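Local coordinates for glutamate receptor kainate-like protein (PDB 4ZDM) that binds glycine in its ligand-binding domain and probably serves as a subunit of a glycine-activated ion channel of the ionotropic glutamate receptor family, at residues L12-P24 and S35-M47. Residues are numbered along the deposited sequence; the frame is centred on the assembly and turned at random. Where two conformers were deposited one is given.
Sequences LGIIPEMPFISEP and SCYTGVNVEIVSM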
loop_
_atom_site.group_PDB
_atom_site.type_symbol
_atom_site.label_atom_id
_atom_site.label_comp_id
_atom_site.label_asym_id
_atom_site.label_seq_id
_atom_site.Cartn_x
_atom_site.Cartn_y
_atom_site.Cartn_z
ATOM N N LEU A 12 -4.600 -2.960 -5.846
ATOM C CA LEU A 12 -5.620 -2.789 -6.870
ATOM C C LEU A 12 -6.994 -2.951 -6.245
ATOM O O LEU A 12 -7.297 -3.949 -5.588
ATOM C CB LEU A 12 -5.413 -3.777 -8.015
ATOM C CG LEU A 12 -4.050 -3.692 -8.673
ATOM C CD1 LEU A 12 -3.955 -4.738 -9.762
ATOM C CD2 LEU A 12 -3.668 -2.362 -9.221
ATOM N N GLY A 13 -7.863 -1.975 -6.505
ATOM C CA GLY A 13 -9.178 -1.954 -5.924
ATOM C C GLY A 13 -10.176 -2.801 -6.699
ATOM O O GLY A 13 -10.291 -2.673 -7.913
ATOM N N ILE A 14 -10.913 -3.660 -5.987
ATOM C CA ILE A 14 -11.883 -4.581 -6.586
ATOM C C ILE A 14 -13.190 -4.562 -5.805
ATOM O O ILE A 14 -13.204 -4.319 -4.597
ATOM C CB ILE A 14 -11.375 -6.045 -6.639
ATOM C CG1 ILE A 14 -11.163 -6.621 -5.262
ATOM C CG2 ILE A 14 -10.082 -6.107 -7.414
ATOM C CD1 ILE A 14 -11.096 -8.174 -5.265
ATOM N N ILE A 15 -14.274 -4.894 -6.514
ATOM C CA ILE A 15 -15.558 -5.322 -5.971
ATOM C C ILE A 15 -15.959 -6.507 -6.804
ATOM O O ILE A 15 -16.061 -6.409 -8.002
ATOM C CB ILE A 15 -16.635 -4.235 -6.035
ATOM C CG1 ILE A 15 -16.306 -3.093 -5.072
ATOM C CG2 ILE A 15 -18.015 -4.827 -5.678
ATOM C CD1 ILE A 15 -17.207 -1.928 -5.171
ATOM N N PRO A 16 -16.320 -7.640 -6.192
ATOM C CA PRO A 16 -16.831 -8.757 -6.977
ATOM C C PRO A 16 -18.106 -8.381 -7.719
ATOM O O PRO A 16 -19.070 -7.862 -7.119
ATOM C CB PRO A 16 -17.112 -9.815 -5.913
ATOM C CG PRO A 16 -16.075 -9.565 -4.877
ATOM C CD PRO A 16 -16.089 -8.045 -4.790
ATOM N N GLU A 17 -18.106 -8.697 -9.011
ATOM C CA GLU A 17 -19.247 -8.536 -9.912
ATOM C C GLU A 17 -18.876 -9.210 -11.194
ATOM O O GLU A 17 -18.020 -8.714 -11.947
ATOM C CB GLU A 17 -19.607 -7.078 -10.153
ATOM C CG GLU A 17 -20.870 -6.935 -10.967
ATOM C CD GLU A 17 -21.212 -5.479 -11.234
ATOM O OE1 GLU A 17 -21.241 -4.739 -10.233
ATOM O OE2 GLU A 17 -21.495 -5.141 -12.408
ATOM N N MET A 18 -19.486 -10.345 -11.504
ATOM C CA MET A 18 -19.251 -10.999 -12.762
ATOM C C MET A 18 -19.910 -10.256 -13.893
ATOM O O MET A 18 -20.920 -9.594 -13.695
ATOM C CB MET A 18 -19.739 -12.443 -12.643
ATOM C CG MET A 18 -18.823 -13.321 -11.773
ATOM S SD MET A 18 -17.156 -13.524 -12.420
ATOM C CE MET A 18 -17.447 -14.814 -13.635
ATOM N N PRO A 19 -19.321 -10.344 -15.113
ATOM C CA PRO A 19 -18.218 -11.236 -15.495
ATOM C C PRO A 19 -16.819 -10.665 -15.282
ATOM O O PRO A 19 -15.831 -11.285 -15.663
ATOM C CB PRO A 19 -18.467 -11.435 -17.000
ATOM C CG PRO A 19 -19.005 -10.114 -17.426
ATOM C CD PRO A 19 -19.861 -9.624 -16.286
ATOM N N PHE A 20 -16.748 -9.510 -14.630
ATOM C CA PHE A 20 -15.497 -8.776 -14.535
ATOM C C PHE A 20 -14.570 -9.326 -13.443
ATOM O O PHE A 20 -13.367 -9.530 -13.690
ATOM C CB PHE A 20 -15.802 -7.308 -14.298
ATOM C CG PHE A 20 -16.699 -6.698 -15.345
ATOM C CD1 PHE A 20 -16.254 -6.520 -16.656
ATOM C CD2 PHE A 20 -18.016 -6.370 -15.036
ATOM C CE1 PHE A 20 -17.134 -5.994 -17.638
ATOM C CE2 PHE A 20 -18.850 -5.847 -16.018
ATOM C CZ PHE A 20 -18.413 -5.663 -17.287
ATOM N N ILE A 21 -15.124 -9.566 -12.243
ATOM C CA ILE A 21 -14.369 -10.075 -11.078
ATOM C C ILE A 21 -15.265 -10.988 -10.297
ATOM O O ILE A 21 -16.404 -10.623 -9.987
ATOM C CB ILE A 21 -13.851 -8.934 -10.161
ATOM C CG1 ILE A 21 -13.030 -7.926 -10.963
ATOM C CG2 ILE A 21 -13.051 -9.508 -8.967
ATOM C CD1 ILE A 21 -12.577 -6.731 -10.180
ATOM N N SER A 22 -14.791 -12.200 -10.007
ATOM C CA SER A 22 -15.582 -13.120 -9.183
ATOM C C SER A 22 -15.588 -12.797 -7.703
ATOM O O SER A 22 -14.808 -11.993 -7.231
ATOM C CB SER A 22 -15.034 -14.531 -9.387
ATOM O OG SER A 22 -13.777 -14.667 -8.765
ATOM N N GLU A 23 -16.508 -13.425 -6.954
ATOM C CA GLU A 23 -16.299 -13.533 -5.514
ATOM C C GLU A 23 -14.996 -14.301 -5.247
ATOM O O GLU A 23 -14.568 -15.108 -6.075
ATOM C CB GLU A 23 -17.482 -14.265 -4.852
ATOM C CG GLU A 23 -18.779 -13.578 -4.992
ATOM C CD GLU A 23 -18.939 -12.323 -4.160
ATOM O OE1 GLU A 23 -18.157 -12.059 -3.239
ATOM O OE2 GLU A 23 -19.932 -11.585 -4.400
ATOM N N PRO A 24 -14.397 -14.092 -4.086
ATOM C CA PRO A 24 -13.232 -14.909 -3.699
ATOM C C PRO A 24 -13.648 -16.374 -3.566
ATOM O O PRO A 24 -14.783 -16.641 -3.162
ATOM C CB PRO A 24 -12.809 -14.332 -2.351
ATOM C CG PRO A 24 -14.013 -13.583 -1.840
ATOM C CD PRO A 24 -14.749 -13.093 -3.061
ATOM N N SER A 35 -5.042 -14.961 -6.593
ATOM C CA SER A 35 -5.237 -16.338 -7.004
ATOM C C SER A 35 -6.584 -16.870 -6.566
ATOM O O SER A 35 -6.984 -17.913 -7.066
ATOM C CB SER A 35 -4.098 -17.216 -6.493
ATOM O OG SER A 35 -4.210 -17.388 -5.095
ATOM N N CYS A 36 -7.281 -16.182 -5.678
ATOM C CA CYS A 36 -8.584 -16.588 -5.215
ATOM C C CYS A 36 -9.708 -16.147 -6.153
ATOM O O CYS A 36 -10.885 -16.371 -5.865
ATOM C CB CYS A 36 -8.880 -16.004 -3.832
ATOM S SG CYS A 36 -7.858 -16.598 -2.455
ATOM N N TYR A 37 -9.373 -15.480 -7.274
ATOM C CA TYR A 37 -10.366 -14.860 -8.147
ATOM C C TYR A 37 -10.257 -15.283 -9.596
ATOM O O TYR A 37 -9.179 -15.676 -10.048
ATOM C CB TYR A 37 -10.209 -13.332 -8.102
ATOM C CG TYR A 37 -10.450 -12.721 -6.746
ATOM C CD1 TYR A 37 -9.433 -12.696 -5.751
ATOM C CD2 TYR A 37 -11.698 -12.231 -6.399
ATOM C CE1 TYR A 37 -9.642 -12.158 -4.511
ATOM C CE2 TYR A 37 -11.907 -11.685 -5.154
ATOM C CZ TYR A 37 -10.900 -11.649 -4.223
ATOM O OH TYR A 37 -11.196 -11.133 -2.991
ATOM N N THR A 38 -11.386 -15.170 -10.297
ATOM C CA THR A 38 -11.451 -15.268 -11.755
ATOM C C THR A 38 -12.230 -14.065 -12.300
ATOM O O THR A 38 -12.643 -13.208 -11.512
ATOM C CB THR A 38 -12.141 -16.574 -12.248
ATOM O OG1 THR A 38 -13.505 -16.546 -11.771
ATOM C CG2 THR A 38 -11.392 -17.817 -11.761
ATOM N N GLY A 39 -12.342 -13.965 -13.625
ATOM C CA GLY A 39 -13.082 -12.908 -14.280
ATOM C C GLY A 39 -12.266 -12.218 -15.357
ATOM O O GLY A 39 -11.049 -12.304 -15.413
ATOM N N VAL A 40 -12.966 -11.521 -16.223
ATOM C CA VAL A 40 -12.350 -10.798 -17.337
ATOM C C VAL A 40 -11.237 -9.899 -16.849
ATOM O O VAL A 40 -10.107 -9.888 -17.377
ATOM C CB VAL A 40 -13.411 -9.966 -18.101
ATOM C CG1 VAL A 40 -12.741 -9.055 -19.123
ATOM C CG2 VAL A 40 -14.441 -10.861 -18.751
ATOM N N ASN A 41 -11.536 -9.119 -15.837
ATOM C CA ASN A 41 -10.594 -8.082 -15.413
ATOM C C ASN A 41 -9.438 -8.674 -14.598
ATOM O O ASN A 41 -8.339 -8.114 -14.594
ATOM C CB ASN A 41 -11.291 -7.010 -14.583
ATOM C CG ASN A 41 -12.275 -6.184 -15.364
ATOM O OD1 ASN A 41 -12.825 -6.618 -16.386
ATOM N ND2 ASN A 41 -12.581 -4.997 -14.848
ATOM N N VAL A 42 -9.685 -9.796 -13.892
ATOM C CA VAL A 42 -8.645 -10.508 -13.185
ATOM C C VAL A 42 -7.627 -11.005 -14.196
ATOM O O VAL A 42 -6.429 -10.890 -13.978
ATOM C CB VAL A 42 -9.280 -11.653 -12.346
ATOM C CG1 VAL A 42 -8.217 -12.500 -11.717
ATOM C CG2 VAL A 42 -10.202 -11.034 -11.312
ATOM N N GLU A 43 -8.114 -11.547 -15.323
ATOM C CA GLU A 43 -7.194 -11.981 -16.354
ATOM C C GLU A 43 -6.476 -10.813 -17.043
ATOM O O GLU A 43 -5.257 -10.872 -17.311
ATOM C CB GLU A 43 -7.915 -12.853 -17.398
ATOM C CG GLU A 43 -8.414 -14.146 -16.760
ATOM C CD GLU A 43 -8.761 -15.237 -17.778
ATOM O OE1 GLU A 43 -9.807 -15.862 -17.545
ATOM O OE2 GLU A 43 -7.945 -15.454 -18.708
ATOM N N ILE A 44 -7.168 -9.699 -17.268
ATOM C CA ILE A 44 -6.511 -8.515 -17.810
ATOM C C ILE A 44 -5.363 -8.075 -16.905
ATOM O O ILE A 44 -4.260 -7.768 -17.352
ATOM C CB ILE A 44 -7.501 -7.359 -18.034
ATOM C CG1 ILE A 44 -8.439 -7.687 -19.181
ATOM C CG2 ILE A 44 -6.785 -6.012 -18.273
ATOM C CD1 ILE A 44 -9.556 -6.675 -19.381
ATOM N N VAL A 45 -5.625 -8.008 -15.611
ATOM C CA VAL A 45 -4.608 -7.579 -14.672
ATOM C C VAL A 45 -3.421 -8.548 -14.633
ATOM O O VAL A 45 -2.276 -8.096 -14.512
ATOM C CB VAL A 45 -5.225 -7.369 -13.253
ATOM C CG1 VAL A 45 -4.157 -7.267 -12.176
ATOM C CG2 VAL A 45 -6.125 -6.122 -13.259
ATOM N N SER A 46 -3.682 -9.849 -14.657
ATOM C CA SER A 46 -2.586 -10.802 -14.688
ATOM C C SER A 46 -1.685 -10.580 -15.891
ATOM O O SER A 46 -0.450 -10.533 -15.745
ATOM C CB SER A 46 -3.153 -12.194 -14.652
ATOM O OG SER A 46 -2.089 -13.129 -14.760
ATOM N N MET A 47 -2.267 -10.403 -17.067
ATOM C CA MET A 47 -1.463 -10.150 -18.247
ATOM C C MET A 47 -0.741 -8.808 -18.168
ATOM O O MET A 47 0.409 -8.671 -18.590
ATOM C CB MET A 47 -2.343 -10.215 -19.504
ATOM C CG MET A 47 -2.942 -11.551 -19.766
ATOM S SD MET A 47 -3.851 -11.584 -21.337
ATOM C CE MET A 47 -4.629 -9.950 -21.308
#
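Ser22 and Thr38 grip each other twice. Ser22 N gives its hydrogen to Thr38 O at 2.8 Å, and Thr38 N gives a nearly straight bond (176°) to Ser22 OG at 2.9 Å. OG lies between its own backbone N and carbonyl carbon (chi1 72°) and also donates to Glu23 O, from above that carbonyl's plane. Replacing Ser22 with alanine removes OG, which would probably leave Thr38 N without its acceptor. Nearer the helix, Val40 N binds Pro19 O and Asn41 N binds Phe20 O. Gly39 is the N-cap residue. Its backbone angles (phi 129°) by themselves call for glycine, and a CB would also strike Phe20 O and Ile21 CA.

Tyr37 packs against Ile14 and residues Ile21 to Pro24. Its CB passes Ser22 OG. Tyr37 CD2 turns the ring edge to Ser22 O, in plane, at 3.2 Å, and also touches Ile21 CG2. Tyr37 CE2 and CZ meet Ile14 CD1, each at 3.6 Å. Pro24 CA covers one face in a CH-pi contact. Pro24 CB touches Tyr37 OH, which hydrogen-bonds to Ile31 O.

Leu12 CD1 meets Val45 CG1 tip to tip at 3.5 Å. Asn41 OD1, without a hydrogen-bond partner, lies at the Phe20 ring edge, 3.4 Å from Phe20 CD1; Asn41 ND2 donates to Val92 O. The Phe20 side chain is about 6 Å from the bound glycine, in a periplasmic-binding-protein-like domain. The contact joins strand 8-13 and its following loop to residues 36-39 and helix 40-52. Leu12 and Val45 also touch strands 54-59 and 90-92; Pro19 and Val40 touch helix 243-254.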